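Local coordinates for protein Alpha/beta hydrolase (Paenibacillus sp. VTT E-133280, PDB 6TJ2) that probably hydrolyses esters such as methyl salicylate outside the cell, as an alpha/beta-hydrolase related to tobacco salicylic acid binding protein 2, at residues 80-85 and 203-208; 52-57 and 175-180. One frame throughout, in Å; residues are numbered along the deposited sequence.

Interaction 1. Residues 80-85 and 203-208; sequences AGHGAD and PPEPAT
His82 and Glu205 meet in a buried histidine-carboxylate hydrogen bond that ties the loop 80-85 to the short strand 205-206. NE2 of His82 gives its hydrogen to OE2 of Glu205 over 2.7 Å, and the bond is nearly straight, at 166°. The oxygen lies at the ring edge, in the imidazole plane, but the nitrogen reaches it from above the carboxylate plane; the two flat groups are turned 58° apart. The other ring nitrogen, His82 ND1, donates to the backbone O of Ala80 at 2.8 Å, also close to the ring plane. With N-H groups pointing out of two edges, histidine suits this place: both bonds fix the rotation of the ring, and its two donors next to a carboxylate are consistent with a positively charged imidazolium. Glu205 gets there by setting CG anti to its backbone N (chi1 -174°) and then bending at chi2. Next to this polar core the Pro206 ring packs beside the pair, Pro206 CG lying 3.5 Å from Gly81 O and Pro206 CD 4.1 Å from His82 NE2, and the ring also touches Val90. The positive phi of Gly81 favours glycine, and a CB here would point toward Pro206. The other side of the loop faces solvent. Gly83 and Ala84 sit at the exposed corners of a type II' turn from His82 to Asp85, whose first corner, with its positive phi, again favours glycine, and Asp85 folds back so that Asp85 OD2 accepts the N-H of Gly81 N at 2.8 Å. The whole is a loop-to-cap junction of the alpha/beta-hydrolase fold: the loop follows core strand 73-75, and strand 205-206 belongs to the two-stranded antiparallel sheet of the insertion between core strands 134-139 and 226-231.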
# COMPACT_ATOMS: atom_id res chain seq x y z
N ALA A 80 -22.05 6.68 -25.93
CA ALA A 80 -23.53 6.66 -25.94
C ALA A 80 -24.08 6.88 -24.54
O ALA A 80 -23.55 6.37 -23.54
CB ALA A 80 -24.03 5.39 -26.53
N GLY A 81 -25.14 7.69 -24.47
CA GLY A 81 -25.86 7.97 -23.23
C GLY A 81 -25.10 8.83 -22.25
O GLY A 81 -25.55 9.00 -21.10
N HIS A 82 -23.98 9.39 -22.68
CA HIS A 82 -23.13 10.26 -21.85
C HIS A 82 -22.86 11.56 -22.60
O HIS A 82 -23.11 11.67 -23.81
CB HIS A 82 -21.83 9.55 -21.46
CG HIS A 82 -22.07 8.36 -20.59
ND1 HIS A 82 -22.70 7.21 -21.04
CD2 HIS A 82 -21.73 8.15 -19.32
CE1 HIS A 82 -22.74 6.34 -20.00
NE2 HIS A 82 -22.16 6.89 -18.95
N GLY A 83 -22.45 12.56 -21.86
CA GLY A 83 -22.33 13.91 -22.43
C GLY A 83 -23.67 14.41 -22.87
O GLY A 83 -24.66 14.30 -22.13
N ALA A 84 -23.73 14.99 -24.04
CA ALA A 84 -24.99 15.54 -24.55
C ALA A 84 -25.91 14.44 -25.06
O ALA A 84 -27.06 14.74 -25.36
CB ALA A 84 -24.67 16.60 -25.58
N ASP A 85 -25.48 13.19 -25.23
CA ASP A 85 -26.35 12.11 -25.78
C ASP A 85 -27.28 11.58 -24.68
O ASP A 85 -26.81 10.90 -23.77
CB ASP A 85 -25.58 10.94 -26.37
CG ASP A 85 -26.45 9.90 -27.05
OD1 ASP A 85 -27.24 10.32 -27.95
OD2 ASP A 85 -26.42 8.73 -26.72
N PRO A 203 -22.52 13.93 -13.62
CA PRO A 203 -23.95 13.76 -13.91
C PRO A 203 -24.47 12.41 -13.49
O PRO A 203 -23.70 11.47 -13.26
CB PRO A 203 -24.09 13.90 -15.42
CG PRO A 203 -22.71 13.80 -15.95
CD PRO A 203 -21.71 14.01 -14.84
N PRO A 204 -25.79 12.27 -13.34
CA PRO A 204 -26.37 10.95 -13.07
C PRO A 204 -25.96 9.96 -14.13
O PRO A 204 -25.80 10.32 -15.31
CB PRO A 204 -27.90 11.21 -13.13
CG PRO A 204 -28.02 12.68 -12.78
CD PRO A 204 -26.84 13.33 -13.47
N GLU A 205 -25.83 8.71 -13.73
CA GLU A 205 -25.35 7.65 -14.61
C GLU A 205 -26.51 6.78 -15.06
O GLU A 205 -27.20 6.17 -14.23
CB GLU A 205 -24.33 6.78 -13.87
CG GLU A 205 -23.67 5.74 -14.78
CD GLU A 205 -22.70 6.33 -15.80
OE1 GLU A 205 -22.49 7.55 -15.85
OE2 GLU A 205 -22.17 5.53 -16.63
N PRO A 206 -26.66 6.55 -16.37
CA PRO A 206 -27.61 5.53 -16.85
C PRO A 206 -27.20 4.15 -16.33
O PRO A 206 -26.02 3.77 -16.44
CB PRO A 206 -27.48 5.57 -18.36
CG PRO A 206 -26.85 6.89 -18.69
CD PRO A 206 -26.00 7.24 -17.48
N ALA A 207 -28.11 3.41 -15.71
CA ALA A 207 -27.70 2.32 -14.82
C ALA A 207 -27.48 1.00 -15.55
O ALA A 207 -26.74 0.16 -15.03
CB ALA A 207 -28.71 2.11 -13.72
N THR A 208 -28.13 0.73 -16.67
CA THR A 208 -28.09 -0.62 -17.26
C THR A 208 -26.67 -1.13 -17.47
O THR A 208 -26.37 -2.26 -17.09
CB THR A 208 -28.95 -0.73 -18.51
OG1 THR A 208 -30.29 -0.42 -18.12
CG2 THR A 208 -28.76 -2.04 -19.22

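Interaction 2. Residues 52-57 and 175-180; sequences GSWATA and ITLPFP
Trp54 reaches across to Ile175 and Leu177 with its indole. Just before it in the chain, Ser53 lays its CB against one indole face, on the side opposite Leu177. Trp54 itself adopts a backbone conformation with positive phi (60°), and its CG stands anti to the carbonyl carbon, which sends the ring toward 175-180. There Trp54 NE1 donates to Ile175 O at 2.9 Å; the oxygen lies in the ring plane, but the bond is bent to 150° and the donor stands above the carbonyl plane. The loop 52-57 follows strand 46-50 of the central parallel sheet of the alpha/beta-hydrolase fold, and the indole lies near the probable nucleophile elbow, so this contact joins the core to the cap beside the likely active site. Leucine suits the other face: Leu177 CG sits 3.6 Å from the centroid of the Trp54 five-membered ring, almost on the normal, a CH-pi contact, and Leu177 CD1 comes 3.6 Å from Trp54 CD2. At the benzene end, Trp54 CZ2 meets Ile175 CG2 at 3.9 Å. With an alanine in place of Trp54, Leu177 is likely to lose the ring it packs on and Ile175 O its indole donor, keeping that of Glu205 N. Farther along, Thr56 touches Glu78.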
# COMPACT_ATOMS: atom_id res chain seq x y z
N GLY A 52 -15.14 7.12 -17.23
CA GLY A 52 -16.04 6.21 -16.54
C GLY A 52 -17.36 6.84 -16.20
O GLY A 52 -17.82 7.79 -16.88
N SER A 53 -18.05 6.28 -15.23
CA SER A 53 -19.41 6.70 -14.86
C SER A 53 -19.38 8.04 -14.12
O SER A 53 -18.34 8.46 -13.53
CB SER A 53 -20.09 5.65 -14.04
OG SER A 53 -20.23 4.44 -14.74
N TRP A 54 -20.50 8.74 -14.13
CA TRP A 54 -20.64 10.03 -13.43
C TRP A 54 -19.59 11.00 -14.00
O TRP A 54 -18.99 11.75 -13.22
CB TRP A 54 -20.55 9.87 -11.92
CG TRP A 54 -21.51 8.88 -11.37
CD1 TRP A 54 -22.88 9.00 -11.32
CD2 TRP A 54 -21.24 7.55 -10.95
NE1 TRP A 54 -23.44 7.85 -10.84
CE2 TRP A 54 -22.45 6.93 -10.60
CE3 TRP A 54 -20.03 6.85 -10.76
CZ2 TRP A 54 -22.50 5.60 -10.17
CZ3 TRP A 54 -20.09 5.56 -10.32
CH2 TRP A 54 -21.30 4.96 -10.02
N ALA A 55 -19.35 10.96 -15.28
CA ALA A 55 -18.29 11.73 -15.92
C ALA A 55 -18.65 11.88 -17.39
O ALA A 55 -19.44 11.13 -17.95
CB ALA A 55 -16.95 11.10 -15.75
N THR A 56 -18.02 12.83 -18.04
CA THR A 56 -18.09 13.05 -19.49
C THR A 56 -16.65 13.07 -20.03
O THR A 56 -15.66 12.95 -19.28
CB THR A 56 -18.76 14.39 -19.81
OG1 THR A 56 -17.94 15.47 -19.39
CG2 THR A 56 -20.12 14.52 -19.15
N ALA A 57 -16.52 13.25 -21.33
CA ALA A 57 -15.18 13.38 -21.96
C ALA A 57 -14.41 14.55 -21.33
O ALA A 57 -13.16 14.53 -21.37
CB ALA A 57 -15.38 13.61 -23.46
N ILE A 175 -28.47 6.53 -11.65
CA ILE A 175 -27.89 6.59 -10.30
C ILE A 175 -27.22 7.94 -10.15
O ILE A 175 -26.31 8.29 -10.91
CB ILE A 175 -26.85 5.48 -10.11
CG1 ILE A 175 -27.53 4.11 -10.17
CG2 ILE A 175 -26.11 5.68 -8.80
CD1 ILE A 175 -26.54 2.93 -10.29
N THR A 176 -27.68 8.68 -9.15
CA THR A 176 -27.06 9.94 -8.73
C THR A 176 -26.27 9.67 -7.46
O THR A 176 -26.89 9.24 -6.47
CB THR A 176 -28.08 11.06 -8.54
OG1 THR A 176 -28.79 11.25 -9.77
CG2 THR A 176 -27.43 12.35 -8.11
N LEU A 177 -24.98 9.90 -7.47
CA LEU A 177 -24.18 9.71 -6.27
C LEU A 177 -24.58 10.75 -5.24
O LEU A 177 -24.58 11.92 -5.58
CB LEU A 177 -22.69 9.88 -6.55
CG LEU A 177 -22.07 8.88 -7.51
CD1 LEU A 177 -20.63 9.30 -7.83
CD2 LEU A 177 -22.18 7.51 -6.91
N PRO A 178 -24.87 10.43 -3.99
CA PRO A 178 -25.08 11.43 -2.96
C PRO A 178 -23.79 12.22 -2.76
O PRO A 178 -22.69 11.61 -2.79
CB PRO A 178 -25.49 10.69 -1.69
CG PRO A 178 -25.95 9.35 -2.22
CD PRO A 178 -25.18 9.09 -3.50
N PHE A 179 -23.87 13.48 -2.41
CA PHE A 179 -22.66 14.31 -2.29
C PHE A 179 -21.79 13.82 -1.13
O PHE A 179 -20.55 13.80 -1.29
CB PHE A 179 -23.00 15.80 -2.13
CG PHE A 179 -21.78 16.68 -2.03
CD1 PHE A 179 -20.83 16.72 -3.04
CD2 PHE A 179 -21.50 17.40 -0.89
CE1 PHE A 179 -19.68 17.48 -2.93
CE2 PHE A 179 -20.34 18.18 -0.79
CZ PHE A 179 -19.42 18.20 -1.80
N PRO A 180 -22.31 13.43 0.04
CA PRO A 180 -21.38 13.04 1.12
C PRO A 180 -20.52 11.85 0.69
O PRO A 180 -19.29 11.81 0.93
CB PRO A 180 -22.31 12.74 2.30
CG PRO A 180 -23.52 13.65 2.04
CD PRO A 180 -23.69 13.50 0.54

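How the interactions relate
Interactions 1 and 2 lie side by side, their centres about 10 Å apart, and their segments alternate along the chain: 52-57, 80-85, 175-180, 203-208. The first two are loops that follow neighbouring parallel strands of the central sheet, 46-50 and 73-75; the latter two contain the end of strand 174-175 and strand 205-206, which pair antiparallel. Glu205 N lies 2.9 Å from Ile175 O, the oxygen that also receives the indole N-H. Glu205 OE1 lies 2.9 Å from Trp54 N, a probable hydrogen bond. Glu205 and Ile175 thus link both contacts, so that the two core loops and the small antiparallel sheet form one continuous interface between core and cap.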